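Local coordinates for fructose-1,6-bisphosphatase/inositol-1-monophosphatase (Thermotoga maritima, PDB 2P3N), which hydrolyses the phosphate ester of inositol 1-phosphate and the 1-phosphate of fructose 1,6-bisphosphate, with magnesium as cofactor, at residues A182-A186 with G187-F191; G15-L18 with M19-W22; I8-L11 with R12-H16. All coordinates share one frame; numbering follows the deposited sequence.

Contact 1. Residues A182-A186 with G187-F191; sequences AYVGA and GRVDF
With CG of Arg188 anti to its own carbonyl carbon (chi1 -58°) and the chain extended from there to NE, the arginine reaches back across the phenol of Tyr183, whose own chi1 of -91° turns the ring beneath it. CD sits over the centre of one ring face in a CH-pi contact, 3.9 Å from CD1 of Tyr183, while the guanidinium beyond it is inclined 43° to the ring. The two polar ends then share one acid: OE2 of Glu118 is hydrogen-bonded to Tyr183 OH, and OE1 forms a salt bridge with Arg188 NH1, which probably restrains both. Helix 177-185 ends in a Schellman motif: Gly187 adopts positive phi, a conformation where a CB would collide with Ala186 O, Gly187 N turns back to Val184 O, whose place is less certain, and Arg188 N to Tyr183 O (2.9 Å, weak). Val189 N adds a further weak bond to Tyr183 O at 3.4 Å. Replacing Tyr183 by alanine removes the ring under the arginine's methylenes, and is likely to leave that chain freer to swing and Glu118 without its hydroxyl partner. Farther round the turn, beta-branched Val189 suits a chain becoming extended toward strand 191-195; its CG2 lies 3.7 Å from CB of Tyr183. Leu91 of the second subunit packs on Tyr183, and Gly90 of that subunit on Arg188.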
loop_
_atom_site.group_PDB
_atom_site.type_symbol
_atom_site.label_atom_id
_atom_site.label_comp_id
_atom_site.label_asym_id
_atom_site.label_seq_id
_atom_site.Cartn_x
_atom_site.Cartn_y
_atom_site.Cartn_z
ATOM N N ALA A 182 8.146 18.053 -6.151
ATOM C CA ALA A 182 8.477 16.729 -6.687
ATOM C C ALA A 182 7.408 16.218 -7.644
ATOM O O ALA A 182 7.707 15.477 -8.579
ATOM C CB ALA A 182 8.664 15.741 -5.550
ATOM N N TYR A 183 6.163 16.611 -7.407
ATOM C CA TYR A 183 5.084 16.188 -8.271
ATOM C C TYR A 183 5.247 16.756 -9.675
ATOM O O TYR A 183 4.811 16.138 -10.642
ATOM C CB TYR A 183 3.737 16.607 -7.679
ATOM C CG TYR A 183 3.119 15.562 -6.771
ATOM C CD1 TYR A 183 3.835 14.413 -6.399
ATOM C CD2 TYR A 183 1.833 15.724 -6.269
ATOM C CE1 TYR A 183 3.279 13.451 -5.542
ATOM C CE2 TYR A 183 1.268 14.775 -5.416
ATOM C CZ TYR A 183 1.995 13.644 -5.054
ATOM O OH TYR A 183 1.442 12.720 -4.192
ATOM N N VAL A 184 5.870 17.927 -9.799
ATOM C CA VAL A 184 6.061 18.501 -11.126
ATOM C C VAL A 184 7.134 17.678 -11.823
ATOM O O VAL A 184 7.064 17.428 -13.027
ATOM C CB VAL A 184 6.510 20.006 -11.087
ATOM C CG1 VAL A 184 5.758 20.767 -10.002
ATOM C CG2 VAL A 184 8.008 20.112 -10.901
ATOM N N GLY A 185 8.125 17.250 -11.052
ATOM C CA GLY A 185 9.194 16.449 -11.614
ATOM C C GLY A 185 8.668 15.118 -12.113
ATOM O O GLY A 185 9.235 14.538 -13.030
ATOM N N ALA A 186 7.579 14.635 -11.510
ATOM C CA ALA A 186 6.974 13.354 -11.885
ATOM C C ALA A 186 5.870 13.520 -12.917
ATOM O O ALA A 186 5.203 12.556 -13.264
ATOM C CB ALA A 186 6.413 12.654 -10.650
ATOM N N GLY A 187 5.677 14.746 -13.395
ATOM C CA GLY A 187 4.652 15.013 -14.393
ATOM C C GLY A 187 3.222 15.119 -13.873
ATOM O O GLY A 187 2.290 15.381 -14.635
ATOM N N ARG A 188 3.038 14.926 -12.575
ATOM C CA ARG A 188 1.709 14.995 -12.000
ATOM C C ARG A 188 1.106 16.392 -12.071
ATOM O O ARG A 188 -0.093 16.534 -12.309
ATOM C CB ARG A 188 1.747 14.488 -10.562
ATOM C CG ARG A 188 2.259 13.062 -10.469
ATOM C CD ARG A 188 1.948 12.448 -9.135
ATOM N NE ARG A 188 2.252 11.029 -9.142
ATOM C CZ ARG A 188 1.997 10.215 -8.127
ATOM N NH1 ARG A 188 1.435 10.694 -7.023
ATOM N NH2 ARG A 188 2.296 8.926 -8.223
ATOM N N VAL A 189 1.919 17.420 -11.835
ATOM C CA VAL A 189 1.443 18.800 -11.937
ATOM C C VAL A 189 2.297 19.494 -12.958
ATOM O O VAL A 189 3.363 18.991 -13.323
ATOM C CB VAL A 189 1.536 19.610 -10.627
ATOM C CG1 VAL A 189 0.354 19.277 -9.738
ATOM C CG2 VAL A 189 2.866 19.357 -9.936
ATOM N N ASP A 190 1.842 20.659 -13.406
ATOM C CA ASP A 190 2.561 21.395 -14.432
ATOM C C ASP A 190 3.495 22.466 -13.899
ATOM O O ASP A 190 4.520 22.762 -14.508
ATOM C CB ASP A 190 1.548 21.962 -15.426
ATOM C CG ASP A 190 0.768 20.856 -16.137
ATOM O OD1 ASP A 190 1.399 20.049 -16.856
ATOM O OD2 ASP A 190 -0.469 20.779 -15.967
ATOM N N PHE A 191 3.149 23.035 -12.753
ATOM C CA PHE A 191 3.996 24.048 -12.146
ATOM C C PHE A 191 3.619 24.276 -10.693
ATOM O O PHE A 191 2.465 24.075 -10.297
ATOM C CB PHE A 191 3.926 25.358 -12.942
ATOM C CG PHE A 191 2.537 25.918 -13.081
ATOM C CD1 PHE A 191 1.921 26.566 -12.016
ATOM C CD2 PHE A 191 1.839 25.786 -14.278
ATOM C CE1 PHE A 191 0.622 27.079 -12.140
ATOM C CE2 PHE A 191 0.538 26.292 -14.418
ATOM C CZ PHE A 191 -0.072 26.939 -13.347
#

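Contact 2. Residues G15-L18 with M19-W22; sequences GHLL and MIHW
Met19 N bonds to Gly15 O at 3.2 Å, the regular i to i+4 bond of an alpha helix, but the following turn is less uniform. His16 O accepts weak bonds from the amides of both Met19 and Ile20, Leu17 O a weak one from Ile20 N, and Leu18 O a weak one from His21 N, so that i to i+3 bonding enters as helix 2-21 nears its end. Leu17 and His21, one turn apart, cross obliquely: CD1 of the leucine comes 4.1 Å from NE2 of the histidine. Leu17 can reach it because its CG is anti to the backbone N (chi1 161°), and the same imidazole brings CD2 to 3.3 Å from Leu17 O. CG2 of Ile20, the residue just before His21, stands over the centre of one imidazole face, 3.5 Å above the plane, which should limit the ring's rotation. Ile20 also extends its CD1 to 4.4 Å from CD1 of Leu17, a loose apolar pair. Met19, flexible and bent at chi2 and chi3, lays its CG 3.4 Å from Gly15 O. His16, Leu17, Met19 and Ile20 pack against the same helix of the third subunit, as fits a homotetramer. Leu18 points elsewhere, packing on Ile41 and Ala45 of helix 40-56 and on Phe87 of helix 84-89, close to Ile81, a magnesium ligand.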
loop_
_atom_site.group_PDB
_atom_site.type_symbol
_atom_site.label_atom_id
_atom_site.label_comp_id
_atom_site.label_asym_id
_atom_site.label_seq_id
_atom_site.Cartn_x
_atom_site.Cartn_y
_atom_site.Cartn_z
ATOM N N GLY A 15 9.792 7.326 8.089
ATOM C CA GLY A 15 8.418 7.505 7.653
ATOM C C GLY A 15 7.448 6.689 8.477
ATOM O O GLY A 15 6.310 7.112 8.715
ATOM N N HIS A 16 7.892 5.518 8.928
ATOM C CA HIS A 16 7.047 4.637 9.730
ATOM C C HIS A 16 6.785 5.167 11.134
ATOM O O HIS A 16 5.728 4.910 11.713
ATOM C CB HIS A 16 7.673 3.250 9.809
ATOM C CG HIS A 16 7.671 2.524 8.505
ATOM N ND1 HIS A 16 6.509 2.142 7.870
ATOM C CD2 HIS A 16 8.688 2.135 7.699
ATOM C CE1 HIS A 16 6.810 1.552 6.729
ATOM N NE2 HIS A 16 8.126 1.534 6.600
ATOM N N LEU A 17 7.748 5.895 11.689
ATOM C CA LEU A 17 7.577 6.454 13.013
ATOM C C LEU A 17 6.500 7.511 12.917
ATOM O O LEU A 17 5.720 7.689 13.844
ATOM C CB LEU A 17 8.867 7.094 13.502
ATOM C CG LEU A 17 8.647 8.084 14.641
ATOM C CD1 LEU A 17 8.279 7.324 15.891
ATOM C CD2 LEU A 17 9.890 8.913 14.855
ATOM N N LEU A 18 6.465 8.221 11.792
ATOM C CA LEU A 18 5.477 9.271 11.585
ATOM C C LEU A 18 4.088 8.677 11.436
ATOM O O LEU A 18 3.101 9.289 11.842
ATOM C CB LEU A 18 5.801 10.095 10.329
ATOM C CG LEU A 18 7.046 10.989 10.340
ATOM C CD1 LEU A 18 7.117 11.756 9.049
ATOM C CD2 LEU A 18 6.987 11.945 11.502
ATOM N N MET A 19 4.014 7.485 10.851
ATOM C CA MET A 19 2.735 6.826 10.649
ATOM C C MET A 19 2.088 6.431 11.968
ATOM O O MET A 19 0.864 6.365 12.079
ATOM C CB MET A 19 2.913 5.605 9.762
ATOM C CG MET A 19 3.174 5.959 8.315
ATOM S SD MET A 19 1.851 6.921 7.555
ATOM C CE MET A 19 0.743 5.610 7.111
ATOM N N ILE A 20 2.919 6.166 12.968
ATOM C CA ILE A 20 2.425 5.807 14.283
ATOM C C ILE A 20 1.559 6.943 14.822
ATOM O O ILE A 20 0.489 6.713 15.386
ATOM C CB ILE A 20 3.593 5.589 15.274
ATOM C CG1 ILE A 20 4.356 4.318 14.908
ATOM C CG2 ILE A 20 3.060 5.537 16.697
ATOM C CD1 ILE A 20 5.424 3.929 15.879
ATOM N N HIS A 21 2.016 8.168 14.601
ATOM C CA HIS A 21 1.354 9.350 15.116
ATOM C C HIS A 21 0.497 10.163 14.157
ATOM O O HIS A 21 -0.108 11.163 14.553
ATOM C CB HIS A 21 2.424 10.249 15.721
ATOM C CG HIS A 21 3.290 9.550 16.724
ATOM N ND1 HIS A 21 2.877 9.296 18.015
ATOM C CD2 HIS A 21 4.518 8.990 16.606
ATOM C CE1 HIS A 21 3.810 8.606 18.647
ATOM N NE2 HIS A 21 4.815 8.408 17.814
ATOM N N TRP A 22 0.446 9.747 12.902
ATOM C CA TRP A 22 -0.317 10.465 11.901
ATOM C C TRP A 22 -1.745 10.736 12.374
ATOM O O TRP A 22 -2.442 9.828 12.822
ATOM C CB TRP A 22 -0.297 9.659 10.603
ATOM C CG TRP A 22 -0.949 10.318 9.445
ATOM C CD1 TRP A 22 -0.957 11.656 9.143
ATOM C CD2 TRP A 22 -1.674 9.667 8.404
ATOM N NE1 TRP A 22 -1.649 11.873 7.973
ATOM C CE2 TRP A 22 -2.099 10.668 7.500
ATOM C CE3 TRP A 22 -2.006 8.335 8.144
ATOM C CZ2 TRP A 22 -2.845 10.373 6.354
ATOM C CZ3 TRP A 22 -2.747 8.043 7.007
ATOM C CH2 TRP A 22 -3.159 9.058 6.127
#

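Contact 3. Residues I8-L11 with R12-H16; sequences IKLL and RKVGH
Ile8 and Arg12 run alongside each other, one helical turn apart, with their chains directed alike. The methyl CG2 of Ile8 rests over one face of the guanidinium, 3.5 Å above its plane and offset toward the rim, and is 3.7 Å from CD of Arg12. That branch meets the arginine because it is anti to the isoleucine's backbone N, while the Arg12 chain runs extended from CG to NE. A branched aliphatic residue suits the place, since it packs on a flat cation and leaves its N-H groups to others. Leu10 and Val14 form a second pair, CD2 of the leucine 3.9 Å from CG2 of the valine. Beneath them runs the alpha-helical backbone: Val14 N meets Leu10 O at 2.9 Å in a nearly straight bond (176°), and Arg12 N meets Ile8 O at 3.0 Å. Gly15 N bonds to Leu11 O, approaching from above the carbonyl plane; a CB on this glycine would sit tightly against that oxygen. Farther out, NE of Arg12 donates a hydrogen bond to Thr119 OG1, and Glu133 of the fourth subunit forms a salt bridge with NH1, so the guanidinium is held across a subunit interface. NZ of Lys13 bonds to Ile20 O of the third subunit. Within the chain, Leu10 and Val14 pack on helix 40-56, whereas Leu11 faces Ile96 and Leu98 of strand 95-102 and His112 of strand 105-113.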
loop_
_atom_site.group_PDB
_atom_site.type_symbol
_atom_site.label_atom_id
_atom_site.label_comp_id
_atom_site.label_asym_id
_atom_site.label_seq_id
_atom_site.Cartn_x
_atom_site.Cartn_y
_atom_site.Cartn_z
ATOM N N ILE A 8 17.306 7.368 0.998
ATOM C CA ILE A 8 16.059 6.691 0.688
ATOM C C ILE A 8 15.659 5.763 1.828
ATOM O O ILE A 8 14.529 5.837 2.326
ATOM C CB ILE A 8 16.189 5.872 -0.602
ATOM C CG1 ILE A 8 16.379 6.825 -1.786
ATOM C CG2 ILE A 8 14.955 4.998 -0.804
ATOM C CD1 ILE A 8 16.785 6.139 -3.081
ATOM N N LYS A 9 16.581 4.904 2.248
ATOM C CA LYS A 9 16.288 3.966 3.318
ATOM C C LYS A 9 16.033 4.625 4.664
ATOM O O LYS A 9 15.268 4.113 5.469
ATOM C CB LYS A 9 17.427 2.961 3.432
ATOM C CG LYS A 9 17.651 2.243 2.125
ATOM C CD LYS A 9 18.650 1.118 2.234
ATOM C CE LYS A 9 18.718 0.394 0.913
ATOM N NZ LYS A 9 19.824 -0.583 0.866
ATOM N N LEU A 10 16.668 5.766 4.897
ATOM C CA LEU A 10 16.521 6.500 6.152
ATOM C C LEU A 10 15.147 7.132 6.221
ATOM O O LEU A 10 14.446 7.008 7.216
ATOM C CB LEU A 10 17.557 7.620 6.243
ATOM C CG LEU A 10 18.350 7.889 7.520
ATOM C CD1 LEU A 10 18.869 9.315 7.422
ATOM C CD2 LEU A 10 17.509 7.719 8.773
ATOM N N LEU A 11 14.764 7.834 5.165
ATOM C CA LEU A 11 13.462 8.474 5.167
ATOM C C LEU A 11 12.344 7.447 5.144
ATOM O O LEU A 11 11.266 7.695 5.670
ATOM C CB LEU A 11 13.319 9.429 3.978
ATOM C CG LEU A 11 14.271 10.628 3.906
ATOM C CD1 LEU A 11 13.471 11.823 3.463
ATOM C CD2 LEU A 11 14.939 10.898 5.241
ATOM N N ARG A 12 12.606 6.295 4.532
ATOM C CA ARG A 12 11.600 5.252 4.466
ATOM C C ARG A 12 11.391 4.628 5.829
ATOM O O ARG A 12 10.281 4.231 6.167
ATOM C CB ARG A 12 11.986 4.191 3.435
ATOM C CG ARG A 12 11.535 4.544 2.024
ATOM C CD ARG A 12 12.014 3.562 0.978
ATOM N NE ARG A 12 11.418 3.866 -0.317
ATOM C CZ ARG A 12 11.655 3.191 -1.439
ATOM N NH1 ARG A 12 12.489 2.159 -1.441
ATOM N NH2 ARG A 12 11.047 3.545 -2.566
ATOM N N LYS A 13 12.452 4.571 6.625
ATOM C CA LYS A 13 12.378 3.998 7.964
ATOM C C LYS A 13 11.686 4.992 8.910
ATOM O O LYS A 13 10.744 4.646 9.627
ATOM C CB LYS A 13 13.788 3.688 8.472
ATOM C CG LYS A 13 13.852 2.939 9.796
ATOM C CD LYS A 13 15.249 3.075 10.394
ATOM C CE LYS A 13 15.452 2.227 11.657
ATOM N NZ LYS A 13 15.561 0.763 11.377
ATOM N N VAL A 14 12.157 6.231 8.897
ATOM C CA VAL A 14 11.579 7.262 9.737
ATOM C C VAL A 14 10.110 7.475 9.369
ATOM O O VAL A 14 9.272 7.756 10.232
ATOM C CB VAL A 14 12.354 8.585 9.580
ATOM C CG1 VAL A 14 11.765 9.650 10.485
ATOM C CG2 VAL A 14 13.824 8.362 9.908
ATOM N N GLY A 15 9.792 7.326 8.089
ATOM C CA GLY A 15 8.418 7.505 7.653
ATOM C C GLY A 15 7.448 6.689 8.477
ATOM O O GLY A 15 6.310 7.112 8.715
ATOM N N HIS A 16 7.892 5.518 8.928
ATOM C CA HIS A 16 7.047 4.637 9.730
ATOM C C HIS A 16 6.785 5.167 11.134
ATOM O O HIS A 16 5.728 4.910 11.713
ATOM C CB HIS A 16 7.673 3.250 9.809
ATOM C CG HIS A 16 7.671 2.524 8.505
ATOM N ND1 HIS A 16 6.509 2.142 7.870
ATOM C CD2 HIS A 16 8.688 2.135 7.699
ATOM C CE1 HIS A 16 6.810 1.552 6.729
ATOM N NE2 HIS A 16 8.126 1.534 6.600
#

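From the N terminus, helix 2-21 carries contact 3 first and contact 2 directly after it; the two share Gly15 and His16, and their centres are 10 Å apart. Neither closes a long loop, since each joins successive turns of one helix, and both meet the third subunit. Contact 1 comes much later, in series rather than nested or crossed with them, where the chain leaves helix 177-185 and turns into strand 191-195 of the five-stranded sheet. Its nearest atoms are about 12 Å from contact 2. Contacts 3 and 2 lie on the helix that packs beside helix 40-56; contact 3 also meets strands of the seven-stranded sheet, which carries Glu118, the acid gripped by contact 1.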